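Local coordinates for putative large adhesion protein (Lap) involved in biofilm formation (PDB 6M8M) that binds glucose next to a calcium ion through its PA14 domain, and probably helps the bacterium adhere during biofilm formation, at residues 37-42 and 70-75; 76-81 and 188-193; 127-132 and 165-170. One frame throughout, in Å; residues are numbered along the deposited sequence.

Contact 1 of 3, residues 37-42 and 70-75; sequences GLFGEY and DATFIG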
loop_
_atom_site.group_PDB
_atom_site.type_symbol
_atom_site.label_atom_id
_atom_site.label_comp_id
_atom_site.label_asym_id
_atom_site.label_seq_id
_atom_site.Cartn_x
_atom_site.Cartn_y
_atom_site.Cartn_z
ATOM N N GLY A 37 -1.402 10.633 8.468
ATOM C CA GLY A 37 -0.928 9.410 7.856
ATOM C C GLY A 37 -2.064 8.460 7.551
ATOM O O GLY A 37 -3.241 8.757 7.747
ATOM N N LEU A 38 -1.691 7.291 7.038
ATOM C CA LEU A 38 -2.644 6.270 6.637
ATOM C C LEU A 38 -2.698 5.157 7.668
ATOM O O LEU A 38 -1.710 4.855 8.342
ATOM C CB LEU A 38 -2.227 5.666 5.296
ATOM C CG LEU A 38 -2.229 6.733 4.205
ATOM C CD1 LEU A 38 -1.099 6.574 3.221
ATOM C CD2 LEU A 38 -3.551 6.786 3.479
ATOM N N PHE A 39 -3.862 4.546 7.783
ATOM C CA PHE A 39 -4.013 3.369 8.616
ATOM C C PHE A 39 -3.483 2.167 7.847
ATOM O O PHE A 39 -3.939 1.886 6.727
ATOM C CB PHE A 39 -5.484 3.173 8.943
ATOM C CG PHE A 39 -5.739 2.007 9.838
ATOM C CD1 PHE A 39 -5.243 1.982 11.125
ATOM C CD2 PHE A 39 -6.470 0.925 9.395
ATOM C CE1 PHE A 39 -5.470 0.885 11.953
ATOM C CE2 PHE A 39 -6.701 -0.166 10.220
ATOM C CZ PHE A 39 -6.201 -0.181 11.490
ATOM N N GLY A 40 -2.527 1.455 8.431
ATOM C CA GLY A 40 -1.877 0.325 7.782
ATOM C C GLY A 40 -2.315 -0.998 8.388
ATOM O O GLY A 40 -2.411 -1.133 9.616
ATOM N N GLU A 41 -2.549 -1.965 7.517
ATOM C CA GLU A 41 -2.858 -3.334 7.887
ATOM C C GLU A 41 -1.919 -4.268 7.152
ATOM O O GLU A 41 -1.692 -4.115 5.944
ATOM C CB GLU A 41 -4.299 -3.661 7.505
ATOM C CG GLU A 41 -5.313 -2.891 8.329
ATOM C CD GLU A 41 -6.717 -2.980 7.770
ATOM O OE1 GLU A 41 -7.414 -3.967 8.086
ATOM O OE2 GLU A 41 -7.125 -2.077 7.008
ATOM N N TYR A 42 -1.395 -5.255 7.857
ATOM C CA TYR A 42 -0.481 -6.253 7.308
ATOM C C TYR A 42 -1.128 -7.624 7.442
ATOM O O TYR A 42 -1.615 -7.974 8.527
ATOM C CB TYR A 42 0.846 -6.238 8.069
ATOM C CG TYR A 42 1.832 -7.272 7.597
ATOM C CD1 TYR A 42 1.849 -8.554 8.136
ATOM C CD2 TYR A 42 2.742 -6.979 6.591
ATOM C CE1 TYR A 42 2.755 -9.507 7.685
ATOM C CE2 TYR A 42 3.655 -7.907 6.154
ATOM C CZ TYR A 42 3.648 -9.170 6.689
ATOM O OH TYR A 42 4.582 -10.062 6.236
ATOM N N ASP A 70 -3.002 -9.257 10.587
ATOM C CA ASP A 70 -2.072 -9.798 11.564
ATOM C C ASP A 70 -1.320 -8.729 12.339
ATOM O O ASP A 70 -0.833 -9.007 13.440
ATOM C CB ASP A 70 -1.101 -10.725 10.850
ATOM C CG ASP A 70 -1.807 -11.925 10.252
ATOM O OD1 ASP A 70 -2.269 -12.793 11.030
ATOM O OD2 ASP A 70 -1.964 -11.992 9.015
ATOM N N ALA A 71 -1.210 -7.523 11.803
ATOM C CA ALA A 71 -0.664 -6.395 12.537
ATOM C C ALA A 71 -1.217 -5.140 11.891
ATOM O O ALA A 71 -1.595 -5.142 10.716
ATOM C CB ALA A 71 0.863 -6.369 12.504
ATOM N N THR A 72 -1.270 -4.068 12.669
ATOM C CA THR A 72 -1.604 -2.750 12.161
ATOM C C THR A 72 -0.417 -1.821 12.375
ATOM O O THR A 72 0.489 -2.114 13.161
ATOM C CB THR A 72 -2.842 -2.180 12.849
ATOM O OG1 THR A 72 -2.602 -2.020 14.246
ATOM C CG2 THR A 72 -4.037 -3.079 12.643
ATOM N N PHE A 73 -0.422 -0.705 11.664
ATOM C CA PHE A 73 0.633 0.293 11.762
ATOM C C PHE A 73 0.077 1.605 11.239
ATOM O O PHE A 73 -1.092 1.686 10.846
ATOM C CB PHE A 73 1.913 -0.150 11.051
ATOM C CG PHE A 73 1.801 -0.269 9.543
ATOM C CD1 PHE A 73 1.287 -1.414 8.944
ATOM C CD2 PHE A 73 2.248 0.753 8.721
ATOM C CE1 PHE A 73 1.216 -1.525 7.565
ATOM C CE2 PHE A 73 2.170 0.650 7.351
ATOM C CZ PHE A 73 1.654 -0.491 6.769
ATOM N N ILE A 74 0.913 2.636 11.244
ATOM C CA ILE A 74 0.555 3.921 10.660
ATOM C C ILE A 74 1.568 4.223 9.582
ATOM O O ILE A 74 2.774 4.209 9.832
ATOM C CB ILE A 74 0.510 5.044 11.701
ATOM C CG1 ILE A 74 -0.594 4.754 12.726
ATOM C CG2 ILE A 74 0.287 6.384 11.016
ATOM C CD1 ILE A 74 -0.581 5.659 13.944
ATOM N N GLY A 75 1.078 4.461 8.370
ATOM C CA GLY A 75 1.930 4.820 7.257
ATOM C C GLY A 75 2.068 6.323 7.156
ATOM O O GLY A 75 1.160 7.006 6.686
#
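Tyr42, Phe73 and Gly40 lose the most surface where residues 37-42 run antiparallel to residues 70-75, and they illustrate how a strand glycine can make room for an aromatic ring. Phe73 holds CG between its backbone N and carbonyl carbon (chi1 67°), swinging the ring onto the partner strand. Gly40 has no side chain, so its CA can lie over one face, 3.7 Å from the ring centroid of Phe73, a CH-pi contact. Two backbone bonds frame the pair, Gly40 N to Phe73 O (2.8 Å) and Phe73 N to Gly40 O (2.9 Å). At Tyr42 the pairing ends in a classic beta bulge: Tyr42 O accepts Asp70 N at 2.8 Å and, weakly, Ala71 N at 3.3 Å. Tyr42 CB lies 4.4 Å from Ala71 CB, and with CG anti to the backbone N (chi1 178°) the side chain runs on to Pro108 and Ala114. Asp70 OD2 is hydrogen-bonded to Ala44 N. On the face that carries Phe39, Glu41, Thr72 and Ile74, Phe39 CZ touches Thr72 CG2 at 3.8 Å. Strand 113-122, whose Val116 meets Phe73, flanks the second edge of strand 38-45, and strand 207-209 reaches Leu38 and Ile74.

Contact 2 of 3, residues 76-81 and 188-193; sequences RNIDYG and LRIELR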
loop_
_atom_site.group_PDB
_atom_site.type_symbol
_atom_site.label_atom_id
_atom_site.label_comp_id
_atom_site.label_asym_id
_atom_site.label_seq_id
_atom_site.Cartn_x
_atom_site.Cartn_y
_atom_site.Cartn_z
ATOM N N ARG A 76 3.198 6.851 7.596
ATOM C CA ARG A 76 3.459 8.281 7.514
ATOM C C ARG A 76 4.290 8.667 6.301
ATOM O O ARG A 76 4.249 9.829 5.893
ATOM C CB ARG A 76 4.190 8.758 8.772
ATOM C CG ARG A 76 3.407 8.587 10.055
ATOM C CD ARG A 76 4.287 8.935 11.259
ATOM N N ASN A 77 5.036 7.736 5.721
ATOM C CA ASN A 77 5.897 8.030 4.576
ATOM C C ASN A 77 5.959 6.733 3.783
ATOM O O ASN A 77 6.619 5.786 4.213
ATOM C CB ASN A 77 7.281 8.459 5.069
ATOM C CG ASN A 77 8.145 9.026 3.974
ATOM O OD1 ASN A 77 7.912 10.126 3.467
ATOM N ND2 ASN A 77 9.191 8.289 3.622
ATOM N N ILE A 78 5.258 6.665 2.657
ATOM C CA ILE A 78 5.089 5.384 1.943
ATOM C C ILE A 78 6.280 5.229 1.004
ATOM O O ILE A 78 6.214 5.446 -0.213
ATOM C CB ILE A 78 3.748 5.269 1.225
ATOM C CG1 ILE A 78 2.582 5.647 2.137
ATOM C CG2 ILE A 78 3.577 3.842 0.726
ATOM C CD1 ILE A 78 2.562 4.940 3.472
ATOM N N ASP A 79 7.400 4.842 1.589
ATOM C CA ASP A 79 8.657 4.597 0.885
ATOM C C ASP A 79 9.287 3.427 1.631
ATOM O O ASP A 79 10.006 3.620 2.620
ATOM C CB ASP A 79 9.531 5.844 0.899
ATOM C CG ASP A 79 10.731 5.735 -0.003
ATOM O OD1 ASP A 79 10.954 4.693 -0.637
ATOM O OD2 ASP A 79 11.475 6.740 -0.086
ATOM N N TYR A 80 8.983 2.221 1.168
ATOM C CA TYR A 80 9.242 1.002 1.906
ATOM C C TYR A 80 10.081 0.049 1.068
ATOM O O TYR A 80 9.914 -0.047 -0.157
ATOM C CB TYR A 80 7.918 0.333 2.274
ATOM C CG TYR A 80 7.005 1.139 3.177
ATOM C CD1 TYR A 80 7.503 1.932 4.202
ATOM C CD2 TYR A 80 5.634 1.066 3.028
ATOM C CE1 TYR A 80 6.649 2.626 5.039
ATOM C CE2 TYR A 80 4.775 1.755 3.853
ATOM C CZ TYR A 80 5.294 2.532 4.865
ATOM O OH TYR A 80 4.419 3.204 5.698
ATOM N N GLY A 81 10.971 -0.669 1.720
ATOM C CA GLY A 81 11.859 -1.549 0.983
ATOM C C GLY A 81 12.909 -0.752 0.226
ATOM O O GLY A 81 13.058 0.450 0.424
ATOM N N LEU A 188 7.728 -0.836 -1.985
ATOM C CA LEU A 188 6.554 -0.017 -2.273
ATOM C C LEU A 188 6.912 1.440 -2.010
ATOM O O LEU A 188 7.116 1.832 -0.857
ATOM C CB LEU A 188 5.349 -0.417 -1.435
ATOM C CG LEU A 188 4.094 0.432 -1.639
ATOM C CD1 LEU A 188 3.560 0.311 -3.058
ATOM C CD2 LEU A 188 3.028 0.038 -0.628
ATOM N N ARG A 189 6.936 2.255 -3.059
ATOM C CA ARG A 189 7.159 3.691 -2.934
ATOM C C ARG A 189 6.062 4.401 -3.709
ATOM O O ARG A 189 5.938 4.218 -4.925
ATOM C CB ARG A 189 8.530 4.083 -3.486
ATOM C CG ARG A 189 8.826 5.565 -3.332
ATOM C CD ARG A 189 10.111 5.962 -4.029
ATOM N NE ARG A 189 11.263 5.268 -3.467
ATOM C CZ ARG A 189 12.290 4.814 -4.175
ATOM N NH1 ARG A 189 12.316 4.946 -5.498
ATOM N NH2 ARG A 189 13.286 4.192 -3.564
ATOM N N ILE A 190 5.263 5.203 -3.016
ATOM C CA ILE A 190 4.158 5.928 -3.618
ATOM C C ILE A 190 4.467 7.417 -3.566
ATOM O O ILE A 190 4.792 7.955 -2.498
ATOM C CB ILE A 190 2.827 5.618 -2.912
ATOM C CG1 ILE A 190 2.565 4.116 -2.952
ATOM C CG2 ILE A 190 1.690 6.399 -3.543
ATOM C CD1 ILE A 190 1.291 3.669 -2.287
ATOM N N GLU A 191 4.350 8.068 -4.719
ATOM C CA GLU A 191 4.449 9.510 -4.843
ATOM C C GLU A 191 3.120 10.076 -5.315
ATOM O O GLU A 191 2.371 9.422 -6.041
ATOM C CB GLU A 191 5.513 9.901 -5.866
ATOM C CG GLU A 191 6.928 9.507 -5.541
ATOM C CD GLU A 191 7.800 9.493 -6.774
ATOM O OE1 GLU A 191 8.720 10.339 -6.859
ATOM O OE2 GLU A 191 7.542 8.666 -7.670
ATOM N N LEU A 192 2.849 11.315 -4.932
ATOM C CA LEU A 192 1.645 12.039 -5.332
ATOM C C LEU A 192 2.053 13.424 -5.803
ATOM O O LEU A 192 2.928 14.055 -5.200
ATOM C CB LEU A 192 0.709 12.146 -4.131
ATOM C CG LEU A 192 -0.597 12.901 -4.367
ATOM C CD1 LEU A 192 -1.487 12.205 -5.359
ATOM C CD2 LEU A 192 -1.358 13.056 -3.047
ATOM N N ARG A 193 1.423 13.893 -6.871
ATOM C CA ARG A 193 1.579 15.276 -7.290
ATOM C C ARG A 193 0.227 15.862 -7.648
ATOM O O ARG A 193 -0.724 15.153 -7.982
ATOM C CB ARG A 193 2.506 15.414 -8.489
ATOM C CG ARG A 193 1.977 14.844 -9.773
ATOM C CD ARG A 193 3.022 15.055 -10.830
ATOM N NE ARG A 193 2.711 14.390 -12.071
ATOM C CZ ARG A 193 3.464 14.482 -13.167
ATOM N NH1 ARG A 193 4.554 15.244 -13.165
ATOM N NH2 ARG A 193 3.125 13.828 -14.252
HETATM O O HOH W 1 13.769 2.919 -0.799
#
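The antiparallel pairing of strand 79-83 with strand 186-194, within the five-stranded sheet of this PA14 fold, shows how one strand pair can carry a polar face and an apolar face. Tyr80 and Leu188 form a hydrogen-bonded pair, with Tyr80 N to Leu188 O at 2.8 Å and Leu188 N to Tyr80 O at 3.0 Å. A further bond, Ile190 N to Ile78 O (3.0 Å), extends the pairing to Ile78, the centre of an inverse gamma turn. In the neighbouring non-hydrogen-bonded pair, the side chains of Asp79 and Arg189 run alongside each other. Both have CG anti to the backbone N (chi1 -170° and -178°), and Arg189 bends at chi3 to bring NE over the carboxylate. The salt bridge from Arg189 NE to Asp79 OD1 is 2.9 Å long and nearly straight; OD1 lies close to the guanidinium plane, whereas NE approaches from above the carboxylate, the two planes being 88° apart. On the apolar face, Ile78 CG2 packs against Ile190 CD1 at 3.8 Å and Leu188 CD2 at 4.1 Å, while Tyr80 OH is hydrogen-bonded to Asp100 OD2, outside the two segments. A water accepts from Arg189 NH2 and lies 2.8 Å from Gly81 O, so the guanidinium is gripped at two nitrogens; the paired charges probably favour the ionised form of both side chains.

Contact 3 of 3, residues 127-132 and 165-170; sequences GTYQFR and FTLTGD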
loop_
_atom_site.group_PDB
_atom_site.type_symbol
_atom_site.label_atom_id
_atom_site.label_comp_id
_atom_site.label_asym_id
_atom_site.label_seq_id
_atom_site.Cartn_x
_atom_site.Cartn_y
_atom_site.Cartn_z
ATOM N N GLY A 127 -8.952 19.733 -6.740
ATOM C CA GLY A 127 -7.862 19.712 -7.693
ATOM C C GLY A 127 -7.775 18.403 -8.434
ATOM O O GLY A 127 -8.596 17.502 -8.265
ATOM N N THR A 128 -6.754 18.350 -9.279
ATOM C CA THR A 128 -6.438 17.223 -10.142
ATOM C C THR A 128 -5.057 16.733 -9.742
ATOM O O THR A 128 -4.113 17.522 -9.679
ATOM C CB THR A 128 -6.460 17.646 -11.610
ATOM O OG1 THR A 128 -7.743 18.231 -11.894
ATOM C CG2 THR A 128 -6.169 16.473 -12.515
ATOM N N TYR A 129 -4.967 15.451 -9.415
ATOM C CA TYR A 129 -3.790 14.859 -8.804
ATOM C C TYR A 129 -3.425 13.577 -9.538
ATOM O O TYR A 129 -4.163 13.086 -10.390
ATOM C CB TYR A 129 -4.053 14.584 -7.314
ATOM C CG TYR A 129 -4.426 15.834 -6.539
ATOM C CD1 TYR A 129 -3.446 16.658 -6.015
ATOM C CD2 TYR A 129 -5.755 16.195 -6.353
ATOM C CE1 TYR A 129 -3.781 17.809 -5.323
ATOM C CE2 TYR A 129 -6.090 17.349 -5.660
ATOM C CZ TYR A 129 -5.101 18.154 -5.157
ATOM O OH TYR A 129 -5.409 19.313 -4.446
ATOM N N GLN A 130 -2.278 13.004 -9.181
ATOM C CA GLN A 130 -1.764 11.839 -9.885
ATOM C C GLN A 130 -0.732 11.143 -9.018
ATOM O O GLN A 130 0.167 11.787 -8.475
ATOM C CB GLN A 130 -1.128 12.281 -11.201
ATOM C CG GLN A 130 -0.598 11.172 -12.070
ATOM C CD GLN A 130 -0.016 11.720 -13.354
ATOM O OE1 GLN A 130 0.654 12.744 -13.343
ATOM N NE2 GLN A 130 -0.285 11.060 -14.465
ATOM N N PHE A 131 -0.849 9.819 -8.924
ATOM C CA PHE A 131 0.130 8.996 -8.238
ATOM C C PHE A 131 1.147 8.429 -9.225
ATOM O O PHE A 131 0.847 8.178 -10.393
ATOM C CB PHE A 131 -0.552 7.817 -7.545
ATOM C CG PHE A 131 -1.361 8.177 -6.333
ATOM C CD1 PHE A 131 -0.751 8.351 -5.112
ATOM C CD2 PHE A 131 -2.741 8.280 -6.410
ATOM C CE1 PHE A 131 -1.512 8.654 -3.984
ATOM C CE2 PHE A 131 -3.495 8.577 -5.288
ATOM C CZ PHE A 131 -2.881 8.758 -4.075
ATOM N N ARG A 132 2.341 8.169 -8.708
ATOM C CA ARG A 132 3.365 7.373 -9.378
ATOM C C ARG A 132 3.870 6.372 -8.352
ATOM O O ARG A 132 4.129 6.741 -7.205
ATOM C CB ARG A 132 4.494 8.230 -9.940
ATOM C CG ARG A 132 5.527 7.405 -10.691
ATOM C CD ARG A 132 6.491 8.291 -11.444
ATOM N NE ARG A 132 7.359 9.002 -10.533
ATOM C CZ ARG A 132 8.337 9.818 -10.911
ATOM N NH1 ARG A 132 8.560 10.028 -12.204
ATOM N NH2 ARG A 132 9.084 10.417 -10.000
ATOM N N PHE A 165 -6.587 12.222 -11.665
ATOM C CA PHE A 165 -7.925 12.136 -11.104
ATOM C C PHE A 165 -8.279 13.492 -10.520
ATOM O O PHE A 165 -7.420 14.183 -9.970
ATOM C CB PHE A 165 -8.055 11.010 -10.060
ATOM C CG PHE A 165 -7.152 11.148 -8.873
ATOM C CD1 PHE A 165 -5.850 10.674 -8.916
ATOM C CD2 PHE A 165 -7.611 11.699 -7.689
ATOM C CE1 PHE A 165 -5.026 10.783 -7.824
ATOM C CE2 PHE A 165 -6.772 11.801 -6.587
ATOM C CZ PHE A 165 -5.487 11.339 -6.658
ATOM N N THR A 166 -9.542 13.860 -10.637
ATOM C CA THR A 166 -10.048 15.108 -10.069
ATOM C C THR A 166 -10.983 14.756 -8.932
ATOM O O THR A 166 -11.871 13.916 -9.082
ATOM C CB THR A 166 -10.743 15.932 -11.152
ATOM O OG1 THR A 166 -9.766 16.269 -12.151
ATOM C CG2 THR A 166 -11.346 17.194 -10.588
ATOM N N LEU A 167 -10.765 15.367 -7.784
ATOM C CA LEU A 167 -11.610 15.062 -6.636
ATOM C C LEU A 167 -13.054 15.412 -6.963
ATOM O O LEU A 167 -13.332 16.424 -7.604
ATOM C CB LEU A 167 -11.122 15.821 -5.412
ATOM C CG LEU A 167 -9.672 15.547 -5.010
ATOM C CD1 LEU A 167 -9.276 16.413 -3.814
ATOM C CD2 LEU A 167 -9.439 14.089 -4.693
ATOM N N THR A 168 -13.968 14.543 -6.545
ATOM C CA THR A 168 -15.376 14.638 -6.917
ATOM C C THR A 168 -16.244 14.509 -5.675
ATOM O O THR A 168 -15.986 13.666 -4.811
ATOM C CB THR A 168 -15.718 13.534 -7.941
ATOM O OG1 THR A 168 -14.897 13.692 -9.110
ATOM C CG2 THR A 168 -17.173 13.603 -8.358
ATOM N N GLY A 169 -17.279 15.355 -5.595
ATOM C CA GLY A 169 -18.074 15.465 -4.387
ATOM C C GLY A 169 -17.363 16.276 -3.320
ATOM O O GLY A 169 -16.256 16.783 -3.506
ATOM N N ASP A 170 -18.015 16.389 -2.161
ATOM C CA ASP A 170 -17.486 17.212 -1.080
ATOM C C ASP A 170 -16.564 16.451 -0.140
ATOM O O ASP A 170 -15.959 17.068 0.743
ATOM C CB ASP A 170 -18.626 17.840 -0.273
HETATM O O HOH W 2 -11.778 18.705 -7.222
#
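Tyr129 and Phe165 form an antiparallel hydrogen-bonded pair, with Tyr129 N to Phe165 O at 2.8 Å and Phe165 N to Tyr129 O at 2.9 Å, and Leu167 N continues the pairing to Gly127 O at 3.1 Å. Phe165 has the most surface covered. A chi1 of 60° tips the Phe165 ring over the partner strand, where Tyr129 CB makes a CH-pi contact over one face, 4.1 Å from the centroid of the Phe165 ring. The Phe131 ring is within 15° of parallel to it but displaced, centroids 5.6 Å apart, so little of one ring lies above the other; Phe131 CE2 and Phe165 CZ approach to 3.7 Å. This is where strand 128-136 begins and strand 158-166 ends in the five-stranded sheet of the PA14 fold; here the aromatic face turns inward, and Val143 of strand 139-143 packs on both phenylalanines. Across from that face, Thr128 OG1 and Thr166 OG1 share a hydrogen bond of 2.8 Å, two hydroxyls linking neighbouring strands. Leu167, just past the end of strand 158-166, lays CD1 against Tyr129 CE2 at 3.8 Å, and a water joins Gly127 N to Leu167 O.

The three contacts sample both sheets of the domain: contact 1 belongs to the eight-stranded sheet, contacts 2 and 3 to the five-stranded one. Both segments of contact 1 precede those of contact 2, and contact 3 forms wholly between the two segments of contact 2. The centres of contacts 1 and 2 are about 14 Å apart, but the contacts meet where Tyr80 OH packs on Gly75 CA; this and the link from strand 71-75 to strand 79-83 join the two sheets. The centres of contacts 2 and 3 are about 18 Å apart, bridged by Glu191 and Arg132, and strand 186-194 binds sequence-distant strands 79-83 and 128-136 into one sheet. Contacts 1 and 3 stay apart, centres about 23 Å and nearest atoms about 8 Å.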